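Local coordinates for Low temperature requirement C protein (Listeria monocytogenes, PDB 1Y9I), which probably acts as a phosphatidylglycerophosphatase, a lipid phosphatase, and binds calcium and magnesium ions in a helical protein that assembles as a tetramer, at residues A[26-31]-A[145-150]; A[33-38]-A[153-158]. One frame throughout, in Å; residues are numbered along the deposited sequence.

Contact 1 of 2, residues A[26-31]-A[145-150]; sequences DDIAEL and DIVGAI. With MG (magnesium ion), chain F.
Leu-31 and Val-147 meet methyl to methyl: CD1 of Leu-31 comes within 3.6 Å of Val-147 CG1, the two side chains running at about a right angle to each other. Val-147 can reach it because its CG1 stands anti to the backbone N (chi1 175°), which carries this methyl to the side of Leu-31. One turn earlier on helix 25-36, Ile-28 points at the other helix and offers its branch methyl, CG2, which lies 3.7 Å from CG2 of Ile-150. The end of its longer arm, CD1, stays a little looser, 4.1 Å from that same Ile-150 methyl. Ile-28 CG1 and Val-147 CG1 stand 4.3 Å apart, and so the valine methyl has neighbours in both Ile-28 and Leu-31. This is helix-to-helix packing in an all-helical bundle: the axes of 26-31 and 145-150 cross at -58° and come within 9.5 Å, with Ile-28 and Val-147 at the nearest backbone approach. Leu-128 of helix 127-130 touches both Leu-31 and Val-147, while Leu-56 of helix 45-56 packs on Ile-150. The character changes on the side of helix 26-31 turned from 145-150, where Glu-30 is exposed and Asp-26, partly exposed, makes a salt bridge with Arg-49. Asp-27, at the flank, is also partly exposed; its side chain touches Ile-127, and its OD2 accepts a hydrogen bond from Glu-24 N. At the start of 145-150, Asp-145 turns to the metal site instead of helix 26-31. Its OD2 binds the magnesium ion at 2.1 Å, alongside two waters, Asp-98, Asp-144 and the carbonyl oxygen of Thr-141.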
loop_
_atom_site.group_PDB
_atom_site.type_symbol
_atom_site.label_atom_id
_atom_site.label_comp_id
_atom_site.label_asym_id
_atom_site.label_seq_id
_atom_site.Cartn_x
_atom_site.Cartn_y
_atom_site.Cartn_z
ATOM N N ASP A 26 -18.714 -13.953 -15.671
ATOM C CA ASP A 26 -19.195 -15.049 -14.831
ATOM C C ASP A 26 -18.078 -15.842 -14.163
ATOM O O ASP A 26 -18.264 -16.386 -13.074
ATOM C CB ASP A 26 -20.082 -15.992 -15.653
ATOM C CG ASP A 26 -21.528 -15.533 -15.705
ATOM O OD1 ASP A 26 -21.763 -14.310 -15.771
ATOM O OD2 ASP A 26 -22.429 -16.398 -15.688
ATOM N N ASP A 27 -16.919 -15.918 -14.810
ATOM C CA ASP A 27 -15.797 -16.646 -14.229
ATOM C C ASP A 27 -15.334 -15.912 -12.970
ATOM O O ASP A 27 -14.994 -16.533 -11.958
ATOM C CB ASP A 27 -14.641 -16.753 -15.230
ATOM C CG ASP A 27 -15.040 -17.466 -16.515
ATOM O OD1 ASP A 27 -15.699 -18.526 -16.426
ATOM O OD2 ASP A 27 -14.684 -16.974 -17.610
ATOM N N ILE A 28 -15.324 -14.584 -13.039
ATOM C CA ILE A 28 -14.909 -13.786 -11.896
ATOM C C ILE A 28 -15.996 -13.820 -10.824
ATOM O O ILE A 28 -15.699 -13.896 -9.632
ATOM C CB ILE A 28 -14.639 -12.319 -12.292
ATOM C CG1 ILE A 28 -13.658 -12.261 -13.469
ATOM C CG2 ILE A 28 -14.035 -11.572 -11.104
ATOM C CD1 ILE A 28 -13.223 -10.853 -13.839
ATOM N N ALA A 29 -17.254 -13.769 -11.257
ATOM C CA ALA A 29 -18.389 -13.801 -10.334
ATOM C C ALA A 29 -18.369 -15.073 -9.489
ATOM O O ALA A 29 -18.703 -15.043 -8.303
ATOM C CB ALA A 29 -19.703 -13.709 -11.111
ATOM N N GLU A 30 -17.984 -16.188 -10.109
ATOM C CA GLU A 30 -17.900 -17.468 -9.412
ATOM C C GLU A 30 -16.881 -17.397 -8.274
ATOM O O GLU A 30 -17.037 -18.057 -7.243
ATOM C CB GLU A 30 -17.505 -18.578 -10.393
ATOM C CG GLU A 30 -18.632 -19.026 -11.309
ATOM C CD GLU A 30 -19.610 -19.959 -10.616
ATOM O OE1 GLU A 30 -20.197 -19.563 -9.589
ATOM O OE2 GLU A 30 -19.791 -21.097 -11.101
ATOM N N LEU A 31 -15.839 -16.595 -8.477
ATOM C CA LEU A 31 -14.793 -16.415 -7.473
ATOM C C LEU A 31 -15.352 -15.621 -6.302
ATOM O O LEU A 31 -15.047 -15.899 -5.144
ATOM C CB LEU A 31 -13.593 -15.659 -8.073
ATOM C CG LEU A 31 -12.784 -16.332 -9.191
ATOM C CD1 LEU A 31 -11.616 -15.416 -9.618
ATOM C CD2 LEU A 31 -12.248 -17.662 -8.702
ATOM N N ASP A 145 -3.243 -12.308 -11.049
ATOM C CA ASP A 145 -3.396 -11.380 -9.925
ATOM C C ASP A 145 -4.571 -10.445 -10.178
ATOM O O ASP A 145 -5.341 -10.131 -9.268
ATOM C CB ASP A 145 -2.144 -10.516 -9.752
ATOM C CG ASP A 145 -0.905 -11.327 -9.499
ATOM O OD1 ASP A 145 -0.750 -11.846 -8.378
ATOM O OD2 ASP A 145 -0.084 -11.443 -10.433
ATOM N N ILE A 146 -4.693 -9.982 -11.419
ATOM C CA ILE A 146 -5.770 -9.073 -11.787
ATOM C C ILE A 146 -7.148 -9.690 -11.525
ATOM O O ILE A 146 -8.024 -9.057 -10.935
ATOM C CB ILE A 146 -5.656 -8.666 -13.282
ATOM C CG1 ILE A 146 -4.485 -7.689 -13.461
ATOM C CG2 ILE A 146 -6.961 -8.062 -13.766
ATOM C CD1 ILE A 146 -4.147 -7.370 -14.922
ATOM N N VAL A 147 -7.327 -10.932 -11.960
ATOM C CA VAL A 147 -8.594 -11.626 -11.779
ATOM C C VAL A 147 -8.875 -11.858 -10.298
ATOM O O VAL A 147 -9.983 -11.613 -9.825
ATOM C CB VAL A 147 -8.584 -12.962 -12.550
ATOM C CG1 VAL A 147 -9.855 -13.763 -12.266
ATOM C CG2 VAL A 147 -8.462 -12.674 -14.034
ATOM N N GLY A 148 -7.869 -12.316 -9.563
ATOM C CA GLY A 148 -8.055 -12.535 -8.139
ATOM C C GLY A 148 -8.396 -11.233 -7.430
ATOM O O GLY A 148 -9.236 -11.207 -6.525
ATOM N N ALA A 149 -7.753 -10.146 -7.843
ATOM C CA ALA A 149 -7.987 -8.838 -7.231
ATOM C C ALA A 149 -9.379 -8.288 -7.539
ATOM O O ALA A 149 -10.014 -7.671 -6.681
ATOM C CB ALA A 149 -6.926 -7.852 -7.689
ATOM N N ILE A 150 -9.846 -8.485 -8.765
ATOM C CA ILE A 150 -11.179 -8.013 -9.128
ATOM C C ILE A 150 -12.202 -8.767 -8.271
ATOM O O ILE A 150 -13.170 -8.183 -7.793
ATOM C CB ILE A 150 -11.478 -8.249 -10.628
ATOM C CG1 ILE A 150 -10.646 -7.285 -11.481
ATOM C CG2 ILE A 150 -12.967 -8.017 -10.915
ATOM C CD1 ILE A 150 -10.629 -7.613 -12.969
HETATM MG MG MG F . 1.088 -13.123 -11.072
HETATM O O HOH W 1 0.650 -13.725 -9.132
HETATM O O HOH W 2 1.641 -14.955 -11.565
#

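Contact 2 of 2, residues A[33-38]-A[153-158]; sequences LFLQQK and AAASRL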
loop_
_atom_site.group_PDB
_atom_site.type_symbol
_atom_site.label_atom_id
_atom_site.label_comp_id
_atom_site.label_asym_id
_atom_site.label_seq_id
_atom_site.Cartn_x
_atom_site.Cartn_y
_atom_site.Cartn_z
ATOM N N LEU A 33 -18.399 -15.579 -5.427
ATOM C CA LEU A 33 -19.310 -16.503 -4.752
ATOM C C LEU A 33 -18.488 -17.396 -3.818
ATOM O O LEU A 33 -18.858 -17.621 -2.664
ATOM C CB LEU A 33 -20.051 -17.359 -5.787
ATOM C CG LEU A 33 -21.117 -18.328 -5.262
ATOM C CD1 LEU A 33 -22.238 -17.545 -4.596
ATOM C CD2 LEU A 33 -21.663 -19.158 -6.415
ATOM N N PHE A 34 -17.359 -17.883 -4.327
ATOM C CA PHE A 34 -16.456 -18.747 -3.566
ATOM C C PHE A 34 -15.959 -18.049 -2.296
ATOM O O PHE A 34 -15.812 -18.670 -1.241
ATOM C CB PHE A 34 -15.256 -19.118 -4.443
ATOM C CG PHE A 34 -14.229 -19.959 -3.744
ATOM C CD1 PHE A 34 -14.418 -21.330 -3.588
ATOM C CD2 PHE A 34 -13.072 -19.380 -3.241
ATOM C CE1 PHE A 34 -13.467 -22.112 -2.938
ATOM C CE2 PHE A 34 -12.114 -20.152 -2.588
ATOM C CZ PHE A 34 -12.313 -21.522 -2.439
ATOM N N LEU A 35 -15.696 -16.751 -2.410
ATOM C CA LEU A 35 -15.202 -15.963 -1.284
ATOM C C LEU A 35 -16.237 -15.567 -0.235
ATOM O O LEU A 35 -15.912 -15.466 0.950
ATOM C CB LEU A 35 -14.562 -14.679 -1.796
ATOM C CG LEU A 35 -13.280 -14.787 -2.616
ATOM C CD1 LEU A 35 -12.884 -13.403 -3.113
ATOM C CD2 LEU A 35 -12.178 -15.378 -1.755
ATOM N N GLN A 36 -17.474 -15.328 -0.665
ATOM C CA GLN A 36 -18.508 -14.862 0.254
ATOM C C GLN A 36 -19.645 -15.811 0.626
ATOM O O GLN A 36 -20.377 -15.538 1.575
ATOM C CB GLN A 36 -19.115 -13.567 -0.296
ATOM C CG GLN A 36 -18.191 -12.364 -0.214
ATOM C CD GLN A 36 -18.155 -11.763 1.177
ATOM O OE1 GLN A 36 -18.066 -12.480 2.170
ATOM N NE2 GLN A 36 -18.219 -10.437 1.253
ATOM N N GLN A 37 -19.791 -16.910 -0.103
ATOM C CA GLN A 37 -20.878 -17.855 0.152
ATOM C C GLN A 37 -20.958 -18.391 1.577
ATOM O O GLN A 37 -22.050 -18.581 2.112
ATOM C CB GLN A 37 -20.794 -19.035 -0.818
ATOM C CG GLN A 37 -19.542 -19.874 -0.663
ATOM C CD GLN A 37 -19.588 -21.129 -1.506
ATOM O OE1 GLN A 37 -19.777 -21.067 -2.721
ATOM N NE2 GLN A 37 -19.416 -22.280 -0.863
ATOM N N LYS A 38 -19.804 -18.634 2.188
ATOM C CA LYS A 38 -19.750 -19.164 3.547
ATOM C C LYS A 38 -20.244 -18.165 4.590
ATOM O O LYS A 38 -20.725 -18.555 5.655
ATOM C CB LYS A 38 -18.313 -19.588 3.883
ATOM C CG LYS A 38 -18.137 -20.206 5.266
ATOM C CD LYS A 38 -18.846 -21.550 5.380
ATOM C CE LYS A 38 -18.701 -22.142 6.779
ATOM N NZ LYS A 38 -17.275 -22.333 7.162
ATOM N N ALA A 153 -12.005 -7.404 -4.707
ATOM C CA ALA A 153 -12.576 -6.067 -4.641
ATOM C C ALA A 153 -14.098 -6.175 -4.683
ATOM O O ALA A 153 -14.798 -5.488 -3.929
ATOM C CB ALA A 153 -12.071 -5.214 -5.806
ATOM N N ALA A 154 -14.601 -7.037 -5.567
ATOM C CA ALA A 154 -16.035 -7.248 -5.715
ATOM C C ALA A 154 -16.610 -7.830 -4.426
ATOM O O ALA A 154 -17.706 -7.458 -4.011
ATOM C CB ALA A 154 -16.313 -8.189 -6.899
ATOM N N ALA A 155 -15.875 -8.746 -3.797
ATOM C CA ALA A 155 -16.322 -9.352 -2.540
ATOM C C ALA A 155 -16.396 -8.290 -1.443
ATOM O O ALA A 155 -17.265 -8.340 -0.565
ATOM C CB ALA A 155 -15.364 -10.468 -2.117
ATOM N N SER A 156 -15.478 -7.331 -1.494
ATOM C CA SER A 156 -15.447 -6.249 -0.513
ATOM C C SER A 156 -16.637 -5.313 -0.716
ATOM O O SER A 156 -17.289 -4.895 0.248
ATOM C CB SER A 156 -14.138 -5.467 -0.647
ATOM O OG SER A 156 -14.168 -4.309 0.162
ATOM N N ARG A 157 -16.930 -4.983 -1.970
ATOM C CA ARG A 157 -18.065 -4.108 -2.240
ATOM C C ARG A 157 -19.340 -4.783 -1.727
ATOM O O ARG A 157 -20.214 -4.137 -1.143
ATOM C CB ARG A 157 -18.191 -3.821 -3.740
ATOM C CG ARG A 157 -19.356 -2.879 -4.065
ATOM C CD ARG A 157 -19.471 -2.583 -5.550
ATOM N NE ARG A 157 -20.485 -1.560 -5.805
ATOM C CZ ARG A 157 -21.791 -1.741 -5.631
ATOM N NH1 ARG A 157 -22.250 -2.913 -5.206
ATOM N NH2 ARG A 157 -22.639 -0.744 -5.863
ATOM N N LEU A 158 -19.430 -6.090 -1.942
ATOM C CA LEU A 158 -20.580 -6.869 -1.499
ATOM C C LEU A 158 -20.685 -6.789 0.027
ATOM O O LEU A 158 -21.761 -6.541 0.568
ATOM C CB LEU A 158 -20.418 -8.327 -1.959
ATOM C CG LEU A 158 -21.538 -9.343 -1.705
ATOM C CD1 LEU A 158 -21.295 -10.591 -2.546
ATOM C CD2 LEU A 158 -21.593 -9.698 -0.230
#
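Near the C-terminal end of helix 25-36, a glutamine reaches across to the backbone of the long helix 143-160, a side-chain-to-backbone link between two packed helices. Gln-36 donates from NE2 to the carbonyl oxygen of Ala-155 over 2.9 Å. The bond is bent, with an N-H...O angle of 139°, and the nitrogen approaches tilted 33° from the carbonyl plane; the oxygen in turn lies somewhat out of the plane of the glutamine amide. A bend in the side chain at chi2 (-79°) brings the amide over Ala-155 instead of letting the chain run straight on. On the way, Gln-36 CG rests against the alanine methyl, CB, at 3.9 Å, so the same residue is met by both the aliphatic and the polar part of the glutamine. Leu-35 comes to that methyl as well, through CD1 at 4.0 Å. Beside the amide, Leu-158 brings CD2 to 3.8 Å from Gln-36 NE2, the two side chains lying alongside one another and running opposite ways. All four of these residues are buried, and the small side chain of Ala-155 is consistent with the CA atoms of Gln-36 and Ala-155 lying 6.6 Å apart. Ile-120 and Asn-116 of helix 114-123 touch Leu-35, Leu-43 from a loop touches Gln-36, and Val-32, within helix 25-36 itself, packs on Leu-158. A buried glutamine giving its N-H to a main-chain carbonyl, amid alanine and leucine side chains, is a side-chain-to-main-chain hydrogen bond set among apolar contacts, as found between packed helices of a bundle.

In the fold
Contacts 1 and 2 join the same two helices, 25-36 and 143-160, at successive places along their length, with centres 10 Å apart. The touching residues of both are buried, so neither is a surface contact; the centre of contact 1 is about 5 Å from the centre of the chain, that of contact 2 about 14 Å. Chemistry follows position: branched aliphatic side chains make up the central contact almost entirely, whereas the outer one combines alanine and leucine packing with a hydrogen bond from a glutamine to a main-chain carbonyl. Contact 1 also includes a ligand of the magnesium ion, while contact 2 lies toward the C-terminal part of helix 25-36, close to the exposed Gln-37 and Lys-38.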